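Local coordinates for protein fructose-bisphosphate aldolase (Slackia heliotrinireducens, PDB 4MOZ) that is an aldolase of the DeoC/LacD family, built as a closed eight-stranded beta/alpha (TIM) barrel, at residues 25-30 / 206-211; 34-39 / 257-262; 212-217 / 224-229; 228-231 / 237-240. All blocks are in the same frame, centred on the assembly; numbering follows the deposited sequence.

Interaction 1 of 4, residues 25-30 / 206-211; sequences DNYMKA and ADFVKV
Tyr27 of helix 20-30 meets Phe208 of strand 208-210 where this helix, which precedes the first strand of the TIM barrel, reaches a residue facing the barrel interior. The packed part is small and made by two aromatic side chains. Tyr27 CE2 lies 3.9 Å from Phe208 CE2, and Tyr27 OH comes to 3.6 Å from Phe208 CZ. The two planes are inclined by only 22°, yet the rings are slid so far apart, with centroids 5.7 Å from each other, that they hardly overlap; they touch along their outer atoms instead of stacking. Tyr27 gets there by setting CG anti to its backbone N (chi1 -161°), which carries the phenol from the helix to the strand, while Phe208 has Val239 of strand 237-240 against it.

The looser part is the water-bridged gap between Tyr27 OH and Asp207 O. The Asp207 side chain is buried and well bonded: OD1 to Tyr23 and, in a salt bridge, to Arg89 of the second subunit, OD2 to His167 and the backbone N of Val173. The bridging water, at the edge of the Tyr27 ring and in its plane, accepts from Tyr27 OH at 3.3 Å and donates to Asp207 O at 2.8 Å.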
loop_
_atom_site.group_PDB
_atom_site.type_symbol
_atom_site.label_atom_id
_atom_site.label_comp_id
_atom_site.label_asym_id
_atom_site.label_seq_id
_atom_site.Cartn_x
_atom_site.Cartn_y
_atom_site.Cartn_z
ATOM N N ASP C 25 17.767 -3.990 -31.263
ATOM C CA ASP C 25 17.233 -5.271 -31.727
ATOM C C ASP C 25 15.707 -5.268 -31.663
ATOM O O ASP C 25 15.037 -5.623 -32.632
ATOM C CB ASP C 25 17.774 -6.433 -30.885
ATOM C CG ASP C 25 19.237 -6.745 -31.162
ATOM O OD1 ASP C 25 19.813 -6.222 -32.139
ATOM O OD2 ASP C 25 19.817 -7.529 -30.385
ATOM N N ASN C 26 15.169 -4.844 -30.523
ATOM C CA ASN C 26 13.726 -4.887 -30.281
ATOM C C ASN C 26 12.945 -3.844 -31.070
ATOM O O ASN C 26 11.828 -4.108 -31.529
ATOM C CB ASN C 26 13.425 -4.781 -28.785
ATOM C CG ASN C 26 13.804 -6.043 -28.025
ATOM O OD1 ASN C 26 13.639 -7.159 -28.527
ATOM N ND2 ASN C 26 14.310 -5.874 -26.806
ATOM N N TYR C 27 13.538 -2.664 -31.229
ATOM C CA TYR C 27 12.936 -1.610 -32.031
ATOM C C TYR C 27 12.882 -2.017 -33.509
ATOM O O TYR C 27 11.874 -1.792 -34.185
ATOM C CB TYR C 27 13.712 -0.309 -31.868
ATOM C CG TYR C 27 12.931 0.909 -32.288
ATOM C CD1 TYR C 27 12.888 1.312 -33.623
ATOM C CD2 TYR C 27 12.237 1.668 -31.347
ATOM C CE1 TYR C 27 12.170 2.436 -34.005
ATOM C CE2 TYR C 27 11.520 2.789 -31.718
ATOM C CZ TYR C 27 11.488 3.169 -33.043
ATOM O OH TYR C 27 10.771 4.281 -33.409
HETATM N N MSE C 28 13.966 -2.623 -33.994
HETATM C CA MSE C 28 14.028 -3.137 -35.367
HETATM C C MSE C 28 13.026 -4.271 -35.590
HETATM O O MSE C 28 12.334 -4.289 -36.605
HETATM C CB MSE C 28 15.446 -3.602 -35.727
HETATM C CG MSE C 28 16.479 -2.484 -35.807
HETATM SE SE MSE C 28 16.190 -1.255 -37.302
HETATM C CE MSE C 28 16.893 -2.376 -38.744
ATOM N N LYS C 29 12.947 -5.207 -34.643
ATOM C CA LYS C 29 11.981 -6.299 -34.729
ATOM C C LYS C 29 10.549 -5.765 -34.750
ATOM O O LYS C 29 9.770 -6.094 -35.645
ATOM C CB LYS C 29 12.148 -7.267 -33.563
ATOM C CG LYS C 29 13.286 -8.262 -33.695
ATOM C CD LYS C 29 13.285 -9.165 -32.473
ATOM C CE LYS C 29 14.603 -9.891 -32.282
ATOM N NZ LYS C 29 14.584 -10.618 -30.981
ATOM N N ALA C 30 10.219 -4.925 -33.772
ATOM C CA ALA C 30 8.858 -4.410 -33.607
ATOM C C ALA C 30 8.367 -3.644 -34.825
ATOM O O ALA C 30 7.201 -3.762 -35.205
ATOM C CB ALA C 30 8.763 -3.541 -32.367
ATOM N N ALA C 206 7.457 6.942 -23.255
ATOM C CA ALA C 206 7.051 5.854 -24.147
ATOM C C ALA C 206 7.730 5.929 -25.515
ATOM O O ALA C 206 8.068 7.011 -25.999
ATOM C CB ALA C 206 5.538 5.835 -24.311
ATOM N N ASP C 207 7.935 4.766 -26.125
ATOM C CA ASP C 207 8.410 4.692 -27.498
ATOM C C ASP C 207 7.279 4.944 -28.488
ATOM O O ASP C 207 7.484 5.577 -29.530
ATOM C CB ASP C 207 9.044 3.331 -27.746
ATOM C CG ASP C 207 10.236 3.092 -26.862
ATOM O OD1 ASP C 207 11.201 3.885 -26.941
ATOM O OD2 ASP C 207 10.195 2.140 -26.061
ATOM N N PHE C 208 6.093 4.439 -28.154
ATOM C CA PHE C 208 4.896 4.625 -28.961
ATOM C C PHE C 208 3.695 4.918 -28.074
ATOM O O PHE C 208 3.645 4.480 -26.923
ATOM C CB PHE C 208 4.611 3.385 -29.820
ATOM C CG PHE C 208 5.656 3.120 -30.866
ATOM C CD1 PHE C 208 5.614 3.773 -32.093
ATOM C CD2 PHE C 208 6.689 2.218 -30.621
ATOM C CE1 PHE C 208 6.585 3.536 -33.055
ATOM C CE2 PHE C 208 7.659 1.973 -31.581
ATOM C CZ PHE C 208 7.606 2.631 -32.799
ATOM N N VAL C 209 2.740 5.666 -28.616
ATOM C CA VAL C 209 1.490 5.957 -27.926
ATOM C C VAL C 209 0.308 5.602 -28.825
ATOM O O VAL C 209 0.253 6.015 -29.988
ATOM C CB VAL C 209 1.405 7.429 -27.443
ATOM C CG1 VAL C 209 1.660 8.417 -28.576
ATOM C CG2 VAL C 209 0.064 7.709 -26.771
ATOM N N LYS C 210 -0.618 4.815 -28.285
ATOM C CA LYS C 210 -1.839 4.462 -28.993
ATOM C C LYS C 210 -2.992 5.317 -28.480
ATOM O O LYS C 210 -3.291 5.308 -27.293
ATOM C CB LYS C 210 -2.120 2.951 -28.859
ATOM C CG LYS C 210 -3.566 2.496 -29.020
ATOM C CD LYS C 210 -4.217 2.857 -30.344
ATOM C CE LYS C 210 -5.608 2.236 -30.426
ATOM N NZ LYS C 210 -6.656 3.182 -30.889
ATOM N N VAL C 211 -3.613 6.065 -29.384
ATOM C CA VAL C 211 -4.747 6.931 -29.053
ATOM C C VAL C 211 -5.931 6.619 -29.961
ATOM O O VAL C 211 -5.778 5.948 -30.976
ATOM C CB VAL C 211 -4.397 8.438 -29.193
ATOM C CG1 VAL C 211 -3.357 8.865 -28.163
ATOM C CG2 VAL C 211 -3.929 8.765 -30.608
HETATM O O HOH W 1 9.806 6.147 -30.917
#

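Interaction 2 of 4, residues 34-39 / 257-262; sequences TGRLML and DQIYIG
Arg36, just ahead of strand 37-41, lays its guanidinium against Ile259 and Tyr260 at the end of helix 248-260. The closest packing is a methyl on a guanidinium face. Ile259 CG2 sits over the centre of the guanidinium and presses on one face of it, 3.5 Å from Arg36 CZ. The same methyl also lies over the centre of one face of the Tyr260 ring, so a single branch of Ile259 serves two flat groups. That branch is anti to the isoleucine's own backbone N, with CG1 taking the place beside the N (chi1 -64°).

Guanidinium and phenol planes stand 85° apart, nearly perpendicular, and Tyr260 OH lies at the guanidinium's edge, close to its plane, 3.7 Å from Arg36 NH2. No hydrogen bond joins the two. A kink at chi2 (-106°) helps turn the arginine chain toward the helix.

The polar bonds run elsewhere. Arg36 NH1 is hydrogen-bonded to Thr292 O and Tyr260 OH to Asp295 OD1, with Thr292 near the end of helix 278-294 and Asp295 just beyond it; Arg36 NH2 has a long, weak ion pair with the same Asp295 oxygen. The backbone before the strand is shaped by Thr34 OG1, which accepts from Arg36 N at 2.9 Å in an ST turn. The whole is outer-layer packing of a TIM barrel, joining the entrance to its first strand to the helix that precedes its eighth.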
loop_
_atom_site.group_PDB
_atom_site.type_symbol
_atom_site.label_atom_id
_atom_site.label_comp_id
_atom_site.label_asym_id
_atom_site.label_seq_id
_atom_site.Cartn_x
_atom_site.Cartn_y
_atom_site.Cartn_z
ATOM N N THR C 34 11.456 -0.846 -40.270
ATOM C CA THR C 34 10.867 0.262 -41.020
ATOM C C THR C 34 10.717 1.555 -40.218
ATOM O O THR C 34 10.597 2.631 -40.798
ATOM C CB THR C 34 9.473 -0.090 -41.576
ATOM O OG1 THR C 34 8.506 -0.069 -40.515
ATOM C CG2 THR C 34 9.481 -1.454 -42.265
ATOM N N GLY C 35 10.700 1.447 -38.893
ATOM C CA GLY C 35 10.409 2.594 -38.031
ATOM C C GLY C 35 8.916 2.805 -37.839
ATOM O O GLY C 35 8.497 3.737 -37.155
ATOM N N ARG C 36 8.110 1.938 -38.446
ATOM C CA ARG C 36 6.652 2.012 -38.351
ATOM C C ARG C 36 6.121 0.821 -37.558
ATOM O O ARG C 36 6.611 -0.299 -37.712
ATOM C CB ARG C 36 6.025 2.020 -39.749
ATOM C CG ARG C 36 6.371 3.229 -40.608
ATOM C CD ARG C 36 5.201 4.194 -40.724
ATOM N NE ARG C 36 5.452 5.214 -41.741
ATOM C CZ ARG C 36 5.079 5.128 -43.018
ATOM N NH1 ARG C 36 4.416 4.067 -43.467
ATOM N NH2 ARG C 36 5.371 6.116 -43.850
ATOM N N LEU C 37 5.116 1.053 -36.720
ATOM C CA LEU C 37 4.591 -0.021 -35.882
ATOM C C LEU C 37 3.226 -0.519 -36.332
ATOM O O LEU C 37 2.230 0.209 -36.251
ATOM C CB LEU C 37 4.539 0.395 -34.404
ATOM C CG LEU C 37 4.058 -0.675 -33.408
ATOM C CD1 LEU C 37 5.043 -1.832 -33.313
ATOM C CD2 LEU C 37 3.807 -0.074 -32.032
HETATM N N MSE C 38 3.196 -1.762 -36.804
HETATM C CA MSE C 38 1.946 -2.467 -37.074
HETATM C C MSE C 38 1.676 -3.365 -35.875
HETATM O O MSE C 38 2.338 -4.390 -35.700
HETATM C CB MSE C 38 2.043 -3.284 -38.370
HETATM C CG MSE C 38 0.717 -3.839 -38.881
HETATM SE SE MSE C 38 -0.066 -5.214 -37.717
HETATM C CE MSE C 38 -1.467 -5.873 -38.915
ATOM N N LEU C 39 0.717 -2.966 -35.043
ATOM C CA LEU C 39 0.401 -3.688 -33.812
ATOM C C LEU C 39 -0.889 -4.495 -33.943
ATOM O O LEU C 39 -1.956 -3.944 -34.233
ATOM C CB LEU C 39 0.320 -2.718 -32.622
ATOM C CG LEU C 39 0.082 -3.314 -31.224
ATOM C CD1 LEU C 39 0.829 -2.530 -30.157
ATOM C CD2 LEU C 39 -1.402 -3.415 -30.877
ATOM N N ASP C 257 -4.531 7.756 -44.457
ATOM C CA ASP C 257 -4.665 9.163 -44.073
ATOM C C ASP C 257 -3.974 9.475 -42.749
ATOM O O ASP C 257 -3.322 10.509 -42.620
ATOM C CB ASP C 257 -6.139 9.571 -43.999
ATOM C CG ASP C 257 -6.808 9.607 -45.364
ATOM O OD1 ASP C 257 -6.103 9.535 -46.395
ATOM O OD2 ASP C 257 -8.050 9.707 -45.408
ATOM N N GLN C 258 -4.117 8.578 -41.776
ATOM C CA GLN C 258 -3.519 8.765 -40.457
ATOM C C GLN C 258 -1.999 8.874 -40.534
ATOM O O GLN C 258 -1.397 9.682 -39.827
ATOM C CB GLN C 258 -3.932 7.640 -39.503
ATOM C CG GLN C 258 -5.368 7.754 -39.006
ATOM C CD GLN C 258 -5.899 6.476 -38.379
ATOM O OE1 GLN C 258 -5.185 5.472 -38.262
ATOM N NE2 GLN C 258 -7.165 6.504 -37.973
ATOM N N ILE C 259 -1.385 8.068 -41.397
ATOM C CA ILE C 259 0.062 8.096 -41.569
ATOM C C ILE C 259 0.503 9.357 -42.314
ATOM O O ILE C 259 1.304 10.136 -41.798
ATOM C CB ILE C 259 0.590 6.840 -42.298
ATOM C CG1 ILE C 259 0.325 5.582 -41.462
ATOM C CG2 ILE C 259 2.082 6.983 -42.596
ATOM C CD1 ILE C 259 0.530 4.276 -42.205
ATOM N N TYR C 260 -0.035 9.563 -43.513
ATOM C CA TYR C 260 0.502 10.574 -44.420
ATOM C C TYR C 260 -0.065 11.973 -44.192
ATOM O O TYR C 260 0.601 12.958 -44.492
ATOM C CB TYR C 260 0.396 10.112 -45.885
ATOM C CG TYR C 260 1.171 8.826 -46.136
ATOM C CD1 TYR C 260 2.565 8.838 -46.256
ATOM C CD2 TYR C 260 0.515 7.593 -46.215
ATOM C CE1 TYR C 260 3.279 7.663 -46.465
ATOM C CE2 TYR C 260 1.219 6.413 -46.423
ATOM C CZ TYR C 260 2.598 6.450 -46.548
ATOM O OH TYR C 260 3.301 5.282 -46.754
ATOM N N ILE C 261 -1.270 12.059 -43.638
ATOM C CA ILE C 261 -1.849 13.351 -43.268
ATOM C C ILE C 261 -1.723 13.587 -41.758
ATOM O O ILE C 261 -1.336 14.678 -41.322
ATOM C CB ILE C 261 -3.321 13.487 -43.732
ATOM C CG1 ILE C 261 -3.413 13.336 -45.259
ATOM C CG2 ILE C 261 -3.911 14.820 -43.280
ATOM C CD1 ILE C 261 -4.816 13.113 -45.792
ATOM N N GLY C 262 -2.031 12.560 -40.970
ATOM C CA GLY C 262 -2.061 12.680 -39.512
ATOM C C GLY C 262 -0.722 12.528 -38.813
ATOM O O GLY C 262 -0.614 12.791 -37.616
#

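Interaction 3 of 4, residues 212-217 / 224-229; sequences NPPVAT and ENLAVA
With CG beside its own backbone N and anti to the carbonyl carbon (chi1 -84°), Asn225 swings its amide off helix 222-232 toward the loop that carries Val215 and Thr217. Thr217 answers with a first torsion that puts OG1 between the backbone N and the carbonyl carbon and within bonding distance of that amide.

Asn225 ND2 gives two hydrogen bonds. The one to Val215 O measures 3.0 Å; the nitrogen lies in the carbonyl plane, but the N-H...O angle is only 135° and the oxygen stands somewhat out of the amide plane. The one to Thr217 OG1 is longer, 3.3 Å, and much straighter at 169°, with the hydroxyl oxygen nearly in the amide plane. Two loop residues thus fix the rotation of one amide, and Thr217 OG1 has a further weak bond to Lys220 N.

The loop is the link from strand 208-210 to helix 222-232, part of a beta-alpha-beta unit of the TIM barrel, and here it folds back over the helix it leads into. Pro214 makes the apolar half of the fold-back. Its ring runs past Asn225 in the opposite sense, CG lying 3.8 Å from Asn225 CB, and the same CG approaches the backbone at Leu226 N to 3.7 Å. Leu226 crosses the proline at about a right angle, its CD1 reaching Pro214 CD at 3.8 Å. Ile194 of helix 191-204 also packs against Pro214, while Pro214 O is hydrogen-bonded to Ser222 OG.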
loop_
_atom_site.group_PDB
_atom_site.type_symbol
_atom_site.label_atom_id
_atom_site.label_comp_id
_atom_site.label_asym_id
_atom_site.label_seq_id
_atom_site.Cartn_x
_atom_site.Cartn_y
_atom_site.Cartn_z
ATOM N N ASN C 212 -7.111 7.100 -29.588
ATOM C CA ASN C 212 -8.261 7.083 -30.479
ATOM C C ASN C 212 -8.093 8.130 -31.571
ATOM O O ASN C 212 -7.425 9.148 -31.350
ATOM C CB ASN C 212 -9.539 7.388 -29.704
ATOM C CG ASN C 212 -10.018 6.214 -28.888
ATOM O OD1 ASN C 212 -10.023 5.077 -29.362
ATOM N ND2 ASN C 212 -10.430 6.483 -27.651
ATOM N N PRO C 213 -8.694 7.892 -32.755
ATOM C CA PRO C 213 -8.749 8.985 -33.721
ATOM C C PRO C 213 -9.646 10.108 -33.191
ATOM O O PRO C 213 -10.711 9.828 -32.637
ATOM C CB PRO C 213 -9.364 8.328 -34.965
ATOM C CG PRO C 213 -10.093 7.127 -34.454
ATOM C CD PRO C 213 -9.298 6.652 -33.278
ATOM N N PRO C 214 -9.202 11.372 -33.320
ATOM C CA PRO C 214 -10.056 12.496 -32.929
ATOM C C PRO C 214 -11.207 12.695 -33.911
ATOM O O PRO C 214 -11.085 12.332 -35.079
ATOM C CB PRO C 214 -9.109 13.698 -32.984
ATOM C CG PRO C 214 -8.028 13.292 -33.930
ATOM C CD PRO C 214 -7.861 11.811 -33.749
ATOM N N VAL C 215 -12.313 13.260 -33.438
ATOM C CA VAL C 215 -13.429 13.606 -34.321
ATOM C C VAL C 215 -13.027 14.684 -35.336
ATOM O O VAL C 215 -12.099 15.468 -35.100
ATOM C CB VAL C 215 -14.686 14.077 -33.541
ATOM C CG1 VAL C 215 -15.274 12.939 -32.719
ATOM C CG2 VAL C 215 -14.376 15.288 -32.666
ATOM N N ALA C 216 -13.720 14.698 -36.472
ATOM C CA ALA C 216 -13.623 15.805 -37.413
ATOM C C ALA C 216 -14.292 17.028 -36.801
ATOM O O ALA C 216 -15.223 16.904 -36.001
ATOM C CB ALA C 216 -14.287 15.447 -38.733
ATOM N N THR C 217 -13.797 18.203 -37.166
ATOM C CA THR C 217 -14.406 19.467 -36.758
ATOM C C THR C 217 -14.743 20.282 -38.009
ATOM O O THR C 217 -14.425 19.865 -39.127
ATOM C CB THR C 217 -13.481 20.267 -35.810
ATOM O OG1 THR C 217 -12.160 20.336 -36.363
ATOM C CG2 THR C 217 -13.410 19.605 -34.436
ATOM N N GLU C 224 -6.442 15.403 -40.088
ATOM C CA GLU C 224 -5.813 16.712 -39.924
ATOM C C GLU C 224 -5.682 17.089 -38.447
ATOM O O GLU C 224 -4.661 17.639 -38.032
ATOM C CB GLU C 224 -6.577 17.785 -40.701
ATOM C CG GLU C 224 -6.336 17.728 -42.203
ATOM C CD GLU C 224 -7.207 18.692 -42.986
ATOM O OE1 GLU C 224 -8.222 19.183 -42.440
ATOM O OE2 GLU C 224 -6.873 18.954 -44.163
ATOM N N ASN C 225 -6.718 16.774 -37.668
ATOM C CA ASN C 225 -6.699 16.948 -36.214
ATOM C C ASN C 225 -5.644 16.077 -35.526
ATOM O O ASN C 225 -4.998 16.512 -34.571
ATOM C CB ASN C 225 -8.088 16.686 -35.622
ATOM C CG ASN C 225 -8.999 17.903 -35.697
ATOM O OD1 ASN C 225 -8.550 19.037 -35.539
ATOM N ND2 ASN C 225 -10.290 17.669 -35.921
ATOM N N LEU C 226 -5.468 14.857 -36.032
ATOM C CA LEU C 226 -4.464 13.922 -35.521
ATOM C C LEU C 226 -3.024 14.425 -35.683
ATOM O O LEU C 226 -2.155 14.085 -34.876
ATOM C CB LEU C 226 -4.615 12.549 -36.190
ATOM C CG LEU C 226 -3.777 11.386 -35.642
ATOM C CD1 LEU C 226 -4.143 11.061 -34.199
ATOM C CD2 LEU C 226 -3.916 10.149 -36.518
ATOM N N ALA C 227 -2.776 15.221 -36.723
ATOM C CA ALA C 227 -1.453 15.817 -36.952
ATOM C C ALA C 227 -0.951 16.613 -35.744
ATOM O O ALA C 227 0.239 16.581 -35.428
ATOM C CB ALA C 227 -1.456 16.684 -38.202
ATOM N N VAL C 228 -1.865 17.313 -35.074
ATOM C CA VAL C 228 -1.540 18.076 -33.868
ATOM C C VAL C 228 -1.066 17.144 -32.738
ATOM O O VAL C 228 -0.119 17.465 -32.011
ATOM C CB VAL C 228 -2.746 18.934 -33.417
ATOM C CG1 VAL C 228 -2.467 19.632 -32.094
ATOM C CG2 VAL C 228 -3.092 19.955 -34.491
ATOM N N ALA C 229 -1.717 15.990 -32.617
ATOM C CA ALA C 229 -1.354 14.996 -31.612
ATOM C C ALA C 229 -0.003 14.349 -31.909
ATOM O O ALA C 229 0.800 14.137 -30.998
ATOM C CB ALA C 229 -2.442 13.940 -31.491
#

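Interaction 4 of 4, residues 228-231 / 237-240; sequences VASA and GLVC
Leu238 of strand 237-240 sets out toward helix 222-232, meeting Ala229 and Ser230, and one methyl does most of the touching. CD1 lies against Ala229 CB at 3.7 Å and comes equally close, 3.7 Å, to the backbone at Ser230 N, so the methyl rests where the alanine and the start of the next residue meet. CG stands anti to the backbone N (chi1 177°), which extends the leucine away from the strand toward the helix surface.

Ser230 comes alongside this leucine with its hydroxyl oxygen. Its OG lies 3.8 Å from Leu238 CD1 and 3.9 Å from Leu238 CB, and Leu238 CD2 is 4.0 Å from Ser230 OG, so the oxygen faces the flank of the chain over several carbons. These are van der Waals contacts and no hydrogen bond crosses between the segments.

Helix and strand belong to one beta-alpha-beta unit of the TIM barrel, strand 208-210, helix 222-232 and strand 237-240, in which the helix covers the outside of the parallel sheet. Neither Ala229 nor Ser230 has a bulky side chain, and the backbones come close: the CA atoms of Ser230 and Leu238 are 5.8 Å apart. Leu238 is also packed by Val209 of the adjoining strand, by Leu226 one turn earlier on the helix, and by Ala198 of helix 191-204, which touches Ala229 as well. The polar end of the serine has its partners elsewhere: Ser230 OG is hydrogen-bonded to Gly262 O, just after helix 248-260, with a weak bond to Leu226 O inside its own helix.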
loop_
_atom_site.group_PDB
_atom_site.type_symbol
_atom_site.label_atom_id
_atom_site.label_comp_id
_atom_site.label_asym_id
_atom_site.label_seq_id
_atom_site.Cartn_x
_atom_site.Cartn_y
_atom_site.Cartn_z
ATOM N N VAL C 228 -1.865 17.313 -35.074
ATOM C CA VAL C 228 -1.540 18.076 -33.868
ATOM C C VAL C 228 -1.066 17.144 -32.738
ATOM O O VAL C 228 -0.119 17.465 -32.011
ATOM C CB VAL C 228 -2.746 18.934 -33.417
ATOM C CG1 VAL C 228 -2.467 19.632 -32.094
ATOM C CG2 VAL C 228 -3.092 19.955 -34.491
ATOM N N ALA C 229 -1.717 15.990 -32.617
ATOM C CA ALA C 229 -1.354 14.996 -31.612
ATOM C C ALA C 229 -0.003 14.349 -31.909
ATOM O O ALA C 229 0.800 14.137 -30.998
ATOM C CB ALA C 229 -2.442 13.940 -31.491
ATOM N N SER C 230 0.242 14.044 -33.183
ATOM C CA SER C 230 1.518 13.476 -33.605
ATOM C C SER C 230 2.663 14.443 -33.321
ATOM O O SER C 230 3.768 14.019 -32.976
ATOM C CB SER C 230 1.484 13.110 -35.085
ATOM O OG SER C 230 0.605 12.019 -35.306
ATOM N N ALA C 231 2.380 15.739 -33.462
ATOM C CA ALA C 231 3.349 16.783 -33.155
ATOM C C ALA C 231 3.609 16.846 -31.650
ATOM O O ALA C 231 4.765 16.879 -31.225
ATOM C CB ALA C 231 2.875 18.130 -33.688
ATOM N N GLY C 237 6.418 7.887 -31.072
ATOM C CA GLY C 237 5.624 7.579 -32.258
ATOM C C GLY C 237 4.171 7.341 -31.907
ATOM O O GLY C 237 3.863 6.576 -30.994
ATOM N N LEU C 238 3.274 8.004 -32.627
ATOM C CA LEU C 238 1.848 7.865 -32.374
ATOM C C LEU C 238 1.261 6.783 -33.269
ATOM O O LEU C 238 1.496 6.770 -34.479
ATOM C CB LEU C 238 1.134 9.198 -32.599
ATOM C CG LEU C 238 -0.389 9.245 -32.445
ATOM C CD1 LEU C 238 -0.817 10.641 -32.021
ATOM C CD2 LEU C 238 -1.103 8.811 -33.722
ATOM N N VAL C 239 0.510 5.865 -32.676
ATOM C CA VAL C 239 -0.230 4.893 -33.471
ATOM C C VAL C 239 -1.713 5.090 -33.222
ATOM O O VAL C 239 -2.129 5.462 -32.124
ATOM C CB VAL C 239 0.215 3.426 -33.243
ATOM C CG1 VAL C 239 1.730 3.303 -33.327
ATOM C CG2 VAL C 239 -0.284 2.884 -31.920
ATOM N N CYS C 240 -2.505 4.864 -34.256
ATOM C CA CYS C 240 -3.928 5.097 -34.167
ATOM C C CYS C 240 -4.697 3.844 -34.581
ATOM O O CYS C 240 -4.125 2.749 -34.651
ATOM C CB CYS C 240 -4.293 6.297 -35.037
ATOM S SG CYS C 240 -5.810 7.122 -34.534
#

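In the fold
Interaction 4 is the buried contact of the set, plain leucine-to-helix packing between the barrel sheet and its outer helix; interaction 3, about 9 Å from it between centres, uses the same helix 222-232 but sits farther out, where exposed loop residues accept hydrogen bonds from a helix amide. Interactions 1 and 2 bring in more distant parts of the chain, the helix before the first strand and the helix before the eighth, and like interaction 3 both are partly buried: one aromatic with a bridging water, the other a methyl over a guanidinium face. Interactions 1 and 4 lie on neighbouring strands, Val209 O meeting Val239 N at 2.7 Å, and Gln258 CG packs on Leu226 CD2 between interactions 2 and 3.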